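14-3-3 protein (Cryptosporidium parvum, PDB 3EFZ) probably binds phosphoserine-containing partner proteins as a dimeric 14-3-3 adaptor and so takes part in cell signalling and regulation. Local coordinates at residues B[102-105]-B[106-110]; B[178-181]-B[182-185]; B[197-200]-B[201-205]. All coordinates share one frame; numbering follows the deposited sequence.

Contact 1: B[102-105]-B[106-110]; sequences FIQV and IEDIK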
ATOM      1  N   PHE B 102      -6.010 -17.496 -18.076  1.00 35.56           N
ATOM      2  CA  PHE B 102      -5.052 -16.569 -17.486  1.00 34.19           C
ATOM      3  C   PHE B 102      -5.539 -15.098 -17.566  1.00 34.21           C
ATOM      4  O   PHE B 102      -5.426 -14.327 -16.602  1.00 33.55           O
ATOM      5  CB  PHE B 102      -3.686 -16.705 -18.152  1.00 33.66           C
ATOM      6  CG  PHE B 102      -2.661 -15.739 -17.599  1.00 33.29           C
ATOM      7  CD1 PHE B 102      -1.887 -16.082 -16.492  1.00 32.64           C
ATOM      8  CD2 PHE B 102      -2.509 -14.473 -18.158  1.00 32.29           C
ATOM      9  CE1 PHE B 102      -0.953 -15.161 -15.949  1.00 31.38           C
ATOM     10  CE2 PHE B 102      -1.597 -13.556 -17.629  1.00 32.65           C
ATOM     11  CZ  PHE B 102      -0.801 -13.924 -16.530  1.00 32.09           C
ATOM     12  N   ILE B 103      -6.045 -14.718 -18.732  1.00 34.28           N
ATOM     13  CA  ILE B 103      -6.467 -13.343 -18.995  1.00 34.75           C
ATOM     14  C   ILE B 103      -7.742 -12.988 -18.206  1.00 34.50           C
ATOM     15  O   ILE B 103      -7.911 -11.849 -17.763  1.00 34.77           O
ATOM     16  CB  ILE B 103      -6.619 -13.077 -20.500  1.00 34.53           C
ATOM     17  CG1 ILE B 103      -5.273 -13.262 -21.218  1.00 33.38           C
ATOM     18  CG2 ILE B 103      -7.180 -11.652 -20.756  1.00 35.70           C
ATOM     19  CD1 ILE B 103      -4.227 -12.201 -20.871  1.00 30.90           C
ATOM     20  N   GLN B 104      -8.583 -13.998 -17.982  1.00 34.49           N
ATOM     21  CA  GLN B 104      -9.775 -13.884 -17.131  1.00 34.43           C
ATOM     22  C   GLN B 104      -9.424 -13.616 -15.672  1.00 34.36           C
ATOM     23  O   GLN B 104     -10.110 -12.860 -15.008  1.00 34.39           O
ATOM     24  CB  GLN B 104     -10.645 -15.144 -17.223  1.00 34.17           C
ATOM     25  CG  GLN B 104     -12.016 -14.985 -16.573  1.00 32.97           C
ATOM     26  CD  GLN B 104     -12.889 -13.986 -17.313  1.00 31.75           C
ATOM     27  OE1 GLN B 104     -13.261 -14.211 -18.471  1.00 30.85           O
ATOM     28  NE2 GLN B 104     -13.188 -12.858 -16.666  1.00 30.62           N
ATOM     29  N   VAL B 105      -8.359 -14.239 -15.177  1.00 34.76           N
ATOM     30  CA  VAL B 105      -7.914 -14.005 -13.800  1.00 34.41           C
ATOM     31  C   VAL B 105      -7.467 -12.559 -13.681  1.00 34.57           C
ATOM     32  O   VAL B 105      -7.800 -11.886 -12.715  1.00 35.05           O
ATOM     33  CB  VAL B 105      -6.810 -15.010 -13.380  1.00 34.23           C
ATOM     34  CG1 VAL B 105      -6.183 -14.615 -12.039  1.00 35.32           C
ATOM     35  CG2 VAL B 105      -7.381 -16.415 -13.332  1.00 34.26           C
ATOM     36  N   ILE B 106      -6.744 -12.086 -14.698  1.00 35.36           N
ATOM     37  CA  ILE B 106      -6.271 -10.709 -14.794  1.00 35.92           C
ATOM     38  C   ILE B 106      -7.439  -9.710 -14.828  1.00 36.42           C
ATOM     39  O   ILE B 106      -7.426  -8.716 -14.093  1.00 36.74           O
ATOM     40  CB  ILE B 106      -5.304 -10.523 -15.999  1.00 35.64           C
ATOM     41  CG1 ILE B 106      -3.998 -11.293 -15.752  1.00 35.49           C
ATOM     42  CG2 ILE B 106      -5.001  -9.043 -16.259  1.00 36.48           C
ATOM     43  CD1 ILE B 106      -3.095 -10.665 -14.639  1.00 33.89           C
ATOM     44  N   GLU B 107      -8.442 -10.005 -15.647  1.00 37.27           N
ATOM     45  CA  GLU B 107      -9.673  -9.214 -15.749  1.00 37.78           C
ATOM     46  C   GLU B 107     -10.438  -9.150 -14.431  1.00 37.74           C
ATOM     47  O   GLU B 107     -10.935  -8.080 -14.050  1.00 37.79           O
ATOM     48  CB  GLU B 107     -10.575  -9.780 -16.849  1.00 37.39           C
ATOM     49  CG  GLU B 107     -10.057  -9.460 -18.244  1.00 39.58           C
ATOM     50  CD  GLU B 107     -10.916 -10.007 -19.359  1.00 40.89           C
ATOM     51  OE1 GLU B 107     -12.020 -10.527 -19.075  1.00 42.82           O
ATOM     52  OE2 GLU B 107     -10.492  -9.895 -20.536  1.00 41.82           O
ATOM     53  N   ASP B 108     -10.529 -10.293 -13.745  1.00 38.08           N
ATOM     54  CA  ASP B 108     -11.244 -10.384 -12.460  1.00 37.93           C
ATOM     55  C   ASP B 108     -10.578  -9.542 -11.357  1.00 37.59           C
ATOM     56  O   ASP B 108     -11.264  -8.863 -10.587  1.00 36.58           O
ATOM     57  CB  ASP B 108     -11.355 -11.839 -12.001  1.00 37.77           C
ATOM     58  CG  ASP B 108     -12.329 -12.647 -12.822  1.00 39.26           C
ATOM     59  OD1 ASP B 108     -12.918 -12.123 -13.801  1.00 40.35           O
ATOM     60  OD2 ASP B 108     -12.498 -13.834 -12.477  1.00 40.24           O
ATOM     61  N   ILE B 109      -9.247  -9.615 -11.294  1.00 37.69           N
ATOM     62  CA  ILE B 109      -8.439  -8.799 -10.364  1.00 37.59           C
ATOM     63  C   ILE B 109      -8.592  -7.304 -10.635  1.00 38.11           C
ATOM     64  O   ILE B 109      -8.703  -6.501  -9.696  1.00 38.47           O
ATOM     65  CB  ILE B 109      -6.932  -9.216 -10.396  1.00 37.44           C
ATOM     66  CG1 ILE B 109      -6.761 -10.606  -9.785  1.00 35.40           C
ATOM     67  CG2 ILE B 109      -6.032  -8.165  -9.712  1.00 37.41           C
ATOM     68  CD1 ILE B 109      -5.505 -11.322 -10.182  1.00 36.03           C
ATOM     69  N   LYS B 110      -8.598  -6.932 -11.917  1.00 38.45           N
ATOM     70  CA  LYS B 110      -8.758  -5.538 -12.341  1.00 38.35           C
ATOM     71  C   LYS B 110     -10.106  -4.951 -11.898  1.00 38.19           C
ATOM     72  O   LYS B 110     -10.161  -3.843 -11.376  1.00 38.07           O
ATOM     73  CB  LYS B 110      -8.618  -5.419 -13.871  1.00 38.55           C
ATOM     74  CG  LYS B 110      -8.639  -3.965 -14.368  1.00 38.76           C
ATOM     75  CD  LYS B 110      -8.939  -3.823 -15.858  1.00 38.42           C
ATOM     76  CE  LYS B 110      -8.683  -2.386 -16.281  1.00 38.88           C
ATOM     77  NZ  LYS B 110      -8.853  -2.162 -17.734  1.00 42.24           N
TER
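Gln104 reaches over one turn of helix 100-131 and overlaps the carboxylate of Asp108. Its NE2 donates to Asp108 OD1 at 3.0 Å, with an N-H...O angle of 158°. The acceptor lies close to the amide plane of Gln104, but the donor comes in from above the carboxylate plane. The two flat groups are turned 45° apart. The bend at chi2 (67°) brings the Gln104 amide round toward Asp108. OE1 of the same amide accepts from Lys96, and Asp108 OD1 also forms a salt bridge with Arg111.

The backbone bonds are those of a regular alpha-helix, as in Asp108 N to Gln104 O at 2.9 Å. Among the apolar side chains, Phe102 CE2 meets Ile106 CG1 at 3.8 Å. Val105 CG1 meets Ile109 CD1, also at 3.8 Å. Phe102, Ile103, Val105 and Ile109 reach the second subunit, where they pack on Leu92, Phe102, Ser84 and Ile85 of that chain. The helix is therefore amphipathic here, and these four side chains take part in the 14-3-3 dimer interface. On the polar side, Lys96 makes a long, weak ion pair with Glu107, while Arg111 probably favours the ionised form of Asp108.

Contact 2: B[178-181]-B[182-185]; sequences ALQR and ERSF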
ATOM      1  N   ALA B 178      -8.434  24.266  -4.459  1.00 35.96           N
ATOM      2  CA  ALA B 178      -7.143  24.111  -3.773  1.00 36.17           C
ATOM      3  C   ALA B 178      -6.103  25.130  -4.269  1.00 36.18           C
ATOM      4  O   ALA B 178      -5.448  25.786  -3.467  1.00 36.03           O
ATOM      5  CB  ALA B 178      -6.628  22.680  -3.933  1.00 35.19           C
ATOM      6  N   LEU B 179      -5.967  25.272  -5.587  1.00 36.86           N
ATOM      7  CA  LEU B 179      -5.098  26.310  -6.177  1.00 36.96           C
ATOM      8  C   LEU B 179      -5.428  27.735  -5.715  1.00 37.22           C
ATOM      9  O   LEU B 179      -4.514  28.504  -5.373  1.00 37.41           O
ATOM     10  CB  LEU B 179      -5.108  26.243  -7.716  1.00 36.69           C
ATOM     11  CG  LEU B 179      -4.403  25.069  -8.407  1.00 37.05           C
ATOM     12  CD1 LEU B 179      -4.804  24.975  -9.892  1.00 36.25           C
ATOM     13  CD2 LEU B 179      -2.901  25.166  -8.266  1.00 35.84           C
ATOM     14  N   GLN B 180      -6.717  28.087  -5.714  1.00 37.42           N
ATOM     15  CA  GLN B 180      -7.154  29.407  -5.248  1.00 38.24           C
ATOM     16  C   GLN B 180      -6.813  29.629  -3.766  1.00 37.93           C
ATOM     17  O   GLN B 180      -6.357  30.713  -3.385  1.00 38.44           O
ATOM     18  CB  GLN B 180      -8.650  29.645  -5.522  1.00 38.27           C
ATOM     19  CG  GLN B 180      -9.218  30.973  -4.953  1.00 41.90           C
ATOM     20  CD  GLN B 180      -8.303  32.178  -5.205  1.00 46.19           C
ATOM     21  OE1 GLN B 180      -8.047  32.568  -6.351  1.00 48.19           O
ATOM     22  NE2 GLN B 180      -7.803  32.772  -4.124  1.00 48.29           N
ATOM     23  N   ARG B 181      -7.028  28.609  -2.942  1.00 37.43           N
ATOM     24  CA  ARG B 181      -6.646  28.676  -1.531  1.00 37.58           C
ATOM     25  C   ARG B 181      -5.129  28.818  -1.358  1.00 37.39           C
ATOM     26  O   ARG B 181      -4.664  29.623  -0.549  1.00 37.55           O
ATOM     27  CB  ARG B 181      -7.161  27.451  -0.778  1.00 37.59           C
ATOM     28  CG  ARG B 181      -8.651  27.443  -0.540  1.00 37.36           C
ATOM     29  CD  ARG B 181      -9.059  26.038  -0.108  1.00 38.84           C
ATOM     30  NE  ARG B 181     -10.485  25.912   0.184  1.00 37.79           N
ATOM     31  CZ  ARG B 181     -11.014  25.959   1.405  1.00 39.22           C
ATOM     32  NH1 ARG B 181     -10.257  26.176   2.490  1.00 36.06           N
ATOM     33  NH2 ARG B 181     -12.320  25.807   1.540  1.00 39.93           N
ATOM     34  N   GLU B 182      -4.361  28.057  -2.134  1.00 37.20           N
ATOM     35  CA  GLU B 182      -2.895  28.214  -2.155  1.00 37.55           C
ATOM     36  C   GLU B 182      -2.426  29.620  -2.565  1.00 37.56           C
ATOM     37  O   GLU B 182      -1.538  30.181  -1.924  1.00 37.23           O
ATOM     38  CB  GLU B 182      -2.236  27.120  -3.004  1.00 36.96           C
ATOM     39  CG  GLU B 182      -2.408  25.726  -2.364  1.00 37.69           C
ATOM     40  CD  GLU B 182      -2.517  24.592  -3.370  1.00 37.05           C
ATOM     41  OE1 GLU B 182      -2.293  24.833  -4.574  1.00 36.61           O
ATOM     42  OE2 GLU B 182      -2.840  23.460  -2.950  1.00 36.61           O
ATOM     43  N   ARG B 183      -3.038  30.173  -3.616  1.00 38.14           N
ATOM     44  CA  ARG B 183      -2.791  31.554  -4.068  1.00 39.01           C
ATOM     45  C   ARG B 183      -3.068  32.605  -2.985  1.00 38.77           C
ATOM     46  O   ARG B 183      -2.315  33.569  -2.838  1.00 38.32           O
ATOM     47  CB  ARG B 183      -3.609  31.877  -5.329  1.00 38.87           C
ATOM     48  CG  ARG B 183      -3.038  31.285  -6.625  1.00 40.17           C
ATOM     49  CD  ARG B 183      -3.797  31.756  -7.880  1.00 40.51           C
ATOM     50  NE  ARG B 183      -4.592  30.665  -8.469  1.00 45.63           N
ATOM     51  CZ  ARG B 183      -5.926  30.616  -8.499  1.00 44.91           C
ATOM     52  NH1 ARG B 183      -6.649  31.605  -7.985  1.00 44.69           N
ATOM     53  NH2 ARG B 183      -6.538  29.570  -9.046  1.00 46.24           N
ATOM     54  N   SER B 184      -4.151  32.399  -2.240  1.00 39.23           N
ATOM     55  CA  SER B 184      -4.604  33.306  -1.183  1.00 39.61           C
ATOM     56  C   SER B 184      -3.736  33.275   0.079  1.00 39.58           C
ATOM     57  O   SER B 184      -3.430  34.322   0.671  1.00 39.09           O
ATOM     58  CB  SER B 184      -6.029  32.940  -0.771  1.00 39.77           C
ATOM     59  OG  SER B 184      -6.963  33.329  -1.750  1.00 41.78           O
ATOM     60  N   PHE B 185      -3.344  32.068   0.480  1.00 39.84           N
ATOM     61  CA  PHE B 185      -2.861  31.846   1.840  1.00 40.19           C
ATOM     62  C   PHE B 185      -1.389  31.496   1.980  1.00 40.53           C
ATOM     63  O   PHE B 185      -0.816  31.657   3.059  1.00 41.07           O
ATOM     64  CB  PHE B 185      -3.735  30.814   2.555  1.00 39.70           C
ATOM     65  CG  PHE B 185      -5.197  31.185   2.601  1.00 40.05           C
ATOM     66  CD1 PHE B 185      -6.174  30.267   2.227  1.00 40.55           C
ATOM     67  CD2 PHE B 185      -5.599  32.456   3.005  1.00 40.24           C
ATOM     68  CE1 PHE B 185      -7.525  30.612   2.255  1.00 39.94           C
ATOM     69  CE2 PHE B 185      -6.940  32.802   3.032  1.00 40.05           C
ATOM     70  CZ  PHE B 185      -7.904  31.875   2.651  1.00 38.74           C
TER
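Glu182 points its carboxylate back along helix 161-185, beside Ala178 O. Its CG is anti to the carbonyl carbon (chi1 -67°). The chain then bends at chi2 (148°), and CD comes to 3.2 Å from Ala178 O. Leu179 runs obliquely past this group, with CD2 3.8 Å from Glu182 OE1. OE2 of the buried carboxylate is probably hydrogen-bonded to Thr198 OG1 of helix 193-207. Leu179 packs on Ile199 and Tyr202 of that helix, while Arg181 lies against Arg141 and Ile145 of helix 138-158.

Ser184 sits one turn on from Gln180. Its OG is 3.1 Å from Gln180 O and 2.6 Å from Gln180 NE2. The backbone N of Ser184 bonds to the same carbonyl, Gln180 O, at 3.0 Å.

These residues form the last turns of helix 161-185, one of the antiparallel helices of the all-helical 14-3-3 fold. Phe185 N still reaches Arg181 O, at 3.0 Å, but the N-H...O angle has dropped to 137°. The Phe185 ring lies obliquely to that carbonyl, with CD1 3.2 Å from Arg181 O. The ring carries Ser184 CB over the centre of one face.

The meeting of Arg183 with Gln180 is doubtful in detail, because the model brings their ends too close. As modelled, the two side chains cross at about a right angle. A bend at chi3 swings the Arg183 guanidinium back over the preceding turn. Gln180 CA and Leu179 O both lie over one face of it, offset toward the rim.

Contact 3: B[197-200]-B[201-205]; sequences ATIL and NYTIL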
ATOM      1  N   ALA B 197       2.660  20.884  -6.500  1.00 34.54           N
ATOM      2  CA  ALA B 197       2.111  19.524  -6.531  1.00 34.29           C
ATOM      3  C   ALA B 197       0.691  19.572  -7.051  1.00 34.34           C
ATOM      4  O   ALA B 197       0.224  18.643  -7.723  1.00 34.82           O
ATOM      5  CB  ALA B 197       2.152  18.866  -5.144  1.00 34.16           C
ATOM      6  N   THR B 198      -0.003  20.658  -6.727  1.00 34.05           N
ATOM      7  CA  THR B 198      -1.374  20.839  -7.165  1.00 33.85           C
ATOM      8  C   THR B 198      -1.449  21.145  -8.656  1.00 34.49           C
ATOM      9  O   THR B 198      -2.273  20.565  -9.361  1.00 34.99           O
ATOM     10  CB  THR B 198      -2.107  21.905  -6.315  1.00 34.67           C
ATOM     11  OG1 THR B 198      -1.833  21.662  -4.920  1.00 33.80           O
ATOM     12  CG2 THR B 198      -3.619  21.829  -6.552  1.00 33.02           C
ATOM     13  N   ILE B 199      -0.585  22.053  -9.116  1.00 34.34           N
ATOM     14  CA  ILE B 199      -0.391  22.338 -10.538  1.00 34.56           C
ATOM     15  C   ILE B 199      -0.127  21.057 -11.333  1.00 35.02           C
ATOM     16  O   ILE B 199      -0.726  20.850 -12.395  1.00 35.68           O
ATOM     17  CB  ILE B 199       0.783  23.361 -10.751  1.00 34.09           C
ATOM     18  CG1 ILE B 199       0.473  24.718 -10.082  1.00 34.39           C
ATOM     19  CG2 ILE B 199       1.164  23.509 -12.259  1.00 33.42           C
ATOM     20  CD1 ILE B 199      -0.504  25.632 -10.860  1.00 35.30           C
ATOM     21  N   LEU B 200       0.765  20.212 -10.812  1.00 35.67           N
ATOM     22  CA  LEU B 200       1.194  18.989 -11.489  1.00 36.25           C
ATOM     23  C   LEU B 200       0.064  17.987 -11.671  1.00 36.64           C
ATOM     24  O   LEU B 200      -0.086  17.431 -12.758  1.00 36.75           O
ATOM     25  CB  LEU B 200       2.374  18.313 -10.764  1.00 35.95           C
ATOM     26  CG  LEU B 200       2.851  16.953 -11.333  1.00 36.65           C
ATOM     27  CD1 LEU B 200       3.486  17.084 -12.723  1.00 34.85           C
ATOM     28  CD2 LEU B 200       3.805  16.214 -10.382  1.00 36.91           C
ATOM     29  N   ASN B 201      -0.715  17.749 -10.614  1.00 37.14           N
ATOM     30  CA  ASN B 201      -1.847  16.838 -10.701  1.00 37.72           C
ATOM     31  C   ASN B 201      -2.974  17.349 -11.615  1.00 37.91           C
ATOM     32  O   ASN B 201      -3.585  16.563 -12.358  1.00 38.52           O
ATOM     33  CB  ASN B 201      -2.332  16.468  -9.301  1.00 38.05           C
ATOM     34  CG  ASN B 201      -1.374  15.503  -8.599  1.00 37.89           C
ATOM     35  OD1 ASN B 201      -0.221  15.355  -8.996  1.00 37.57           O
ATOM     36  ND2 ASN B 201      -1.842  14.865  -7.550  1.00 40.60           N
ATOM     37  N   TYR B 202      -3.209  18.659 -11.580  1.00 37.55           N
ATOM     38  CA  TYR B 202      -4.161  19.312 -12.488  1.00 38.40           C
ATOM     39  C   TYR B 202      -3.667  19.217 -13.920  1.00 38.26           C
ATOM     40  O   TYR B 202      -4.457  18.949 -14.816  1.00 38.58           O
ATOM     41  CB  TYR B 202      -4.384  20.777 -12.085  1.00 38.25           C
ATOM     42  CG  TYR B 202      -5.586  21.489 -12.713  1.00 38.75           C
ATOM     43  CD1 TYR B 202      -6.581  20.787 -13.402  1.00 38.34           C
ATOM     44  CD2 TYR B 202      -5.736  22.861 -12.574  1.00 37.32           C
ATOM     45  CE1 TYR B 202      -7.675  21.441 -13.958  1.00 37.52           C
ATOM     46  CE2 TYR B 202      -6.829  23.527 -13.125  1.00 39.93           C
ATOM     47  CZ  TYR B 202      -7.795  22.806 -13.815  1.00 38.89           C
ATOM     48  OH  TYR B 202      -8.880  23.468 -14.356  1.00 39.83           O
ATOM     49  N   THR B 203      -2.365  19.442 -14.125  1.00 38.20           N
ATOM     50  CA  THR B 203      -1.720  19.245 -15.424  1.00 38.25           C
ATOM     51  C   THR B 203      -1.918  17.813 -15.929  1.00 37.79           C
ATOM     52  O   THR B 203      -2.221  17.627 -17.103  1.00 37.97           O
ATOM     53  CB  THR B 203      -0.210  19.589 -15.385  1.00 38.30           C
ATOM     54  OG1 THR B 203      -0.044  20.983 -15.095  1.00 39.43           O
ATOM     55  CG2 THR B 203       0.461  19.277 -16.709  1.00 39.24           C
ATOM     56  N   ILE B 204      -1.784  16.825 -15.040  1.00 37.03           N
ATOM     57  CA  ILE B 204      -2.027  15.413 -15.379  1.00 36.98           C
ATOM     58  C   ILE B 204      -3.484  15.165 -15.821  1.00 36.60           C
ATOM     59  O   ILE B 204      -3.729  14.458 -16.830  1.00 36.08           O
ATOM     60  CB  ILE B 204      -1.619  14.464 -14.222  1.00 37.65           C
ATOM     61  CG1 ILE B 204      -0.107  14.527 -13.976  1.00 37.03           C
ATOM     62  CG2 ILE B 204      -2.052  13.026 -14.515  1.00 38.28           C
ATOM     63  CD1 ILE B 204       0.333  13.875 -12.660  1.00 37.64           C
ATOM     64  N   LEU B 205      -4.433  15.770 -15.099  1.00 35.54           N
ATOM     65  CA  LEU B 205      -5.851  15.690 -15.447  1.00 35.32           C
ATOM     66  C   LEU B 205      -6.119  16.256 -16.833  1.00 35.48           C
ATOM     67  O   LEU B 205      -6.853  15.638 -17.618  1.00 35.47           O
ATOM     68  CB  LEU B 205      -6.718  16.428 -14.419  1.00 35.54           C
ATOM     69  CG  LEU B 205      -8.247  16.391 -14.550  1.00 35.72           C
ATOM     70  CD1 LEU B 205      -8.813  14.999 -14.190  1.00 34.67           C
ATOM     71  CD2 LEU B 205      -8.864  17.472 -13.652  1.00 35.26           C
TER
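The amide of Asn201 lies beside the carbonyl of Ala197, one turn back, with CG and OD1 each 3.6 Å from Ala197 O. The ring of Tyr202 is carried away from the preceding turn, because CG is anti to the backbone N (chi1 -166°). Near the backbone, Tyr202 CB rests 3.5 Å from Thr198 O. Further out, Asn201 ND2 is hydrogen-bonded to Asp150 of helix 138-158, and Tyr202 meets Phe219 edge-to-face, Lys206 in a cation-pi contact and Glu176 through a hydrogen bond of its hydroxyl.

Thr203 turns back on the helix. Its OG1 donates to Ile199 O at 2.8 Å, from above the carbonyl plane and 43° out of it. Thr203 N also bonds to Ile199 O, at 2.8 Å. Two donors thus grip one carbonyl. The OG1 bond, with OG1 beside the backbone N (chi1 -64°), fixes how the side chain is turned.

Leu200 CG meets Ile204 CD1 at 4.2 Å, a loose apolar contact. Ile204 CG1 lies closer to the backbone, 3.1 Å from Leu200 O. Leu200 also packs on Leu244, Ile247 and Leu248 of helix 239-256.

Asn201 and Ile204 both touch Arg153, and the Ile204 side chain is about 6 Å from that of Arg79. Both arginines are predicted to contact phosphoserine. The arrangement is consistent with the amphipathic ligand groove of 14-3-3 proteins.

How the contacts relate
Contacts 2 and 3 lie on consecutive helices, 161-185 and 193-207, with centres 14 Å apart. They touch directly, through the probable hydrogen bond of Glu182 OE2 with Thr198 OG1 (2.9 Å) and through the packing of Leu179. Contact 1 is separate. Its centre is 42 Å from that of contact 2, across the centre of the chain, and 31 Å from that of contact 3. Contact 3 is closest to the predicted phosphoserine site, with the Asn201 side chain about 3 Å from that of Arg153. The other two stand further off. The Leu179 side chain of contact 2 is about 12 Å from that of Arg153, and the Ile109 side chain of contact 1 is about 12 Å from that of Arg79.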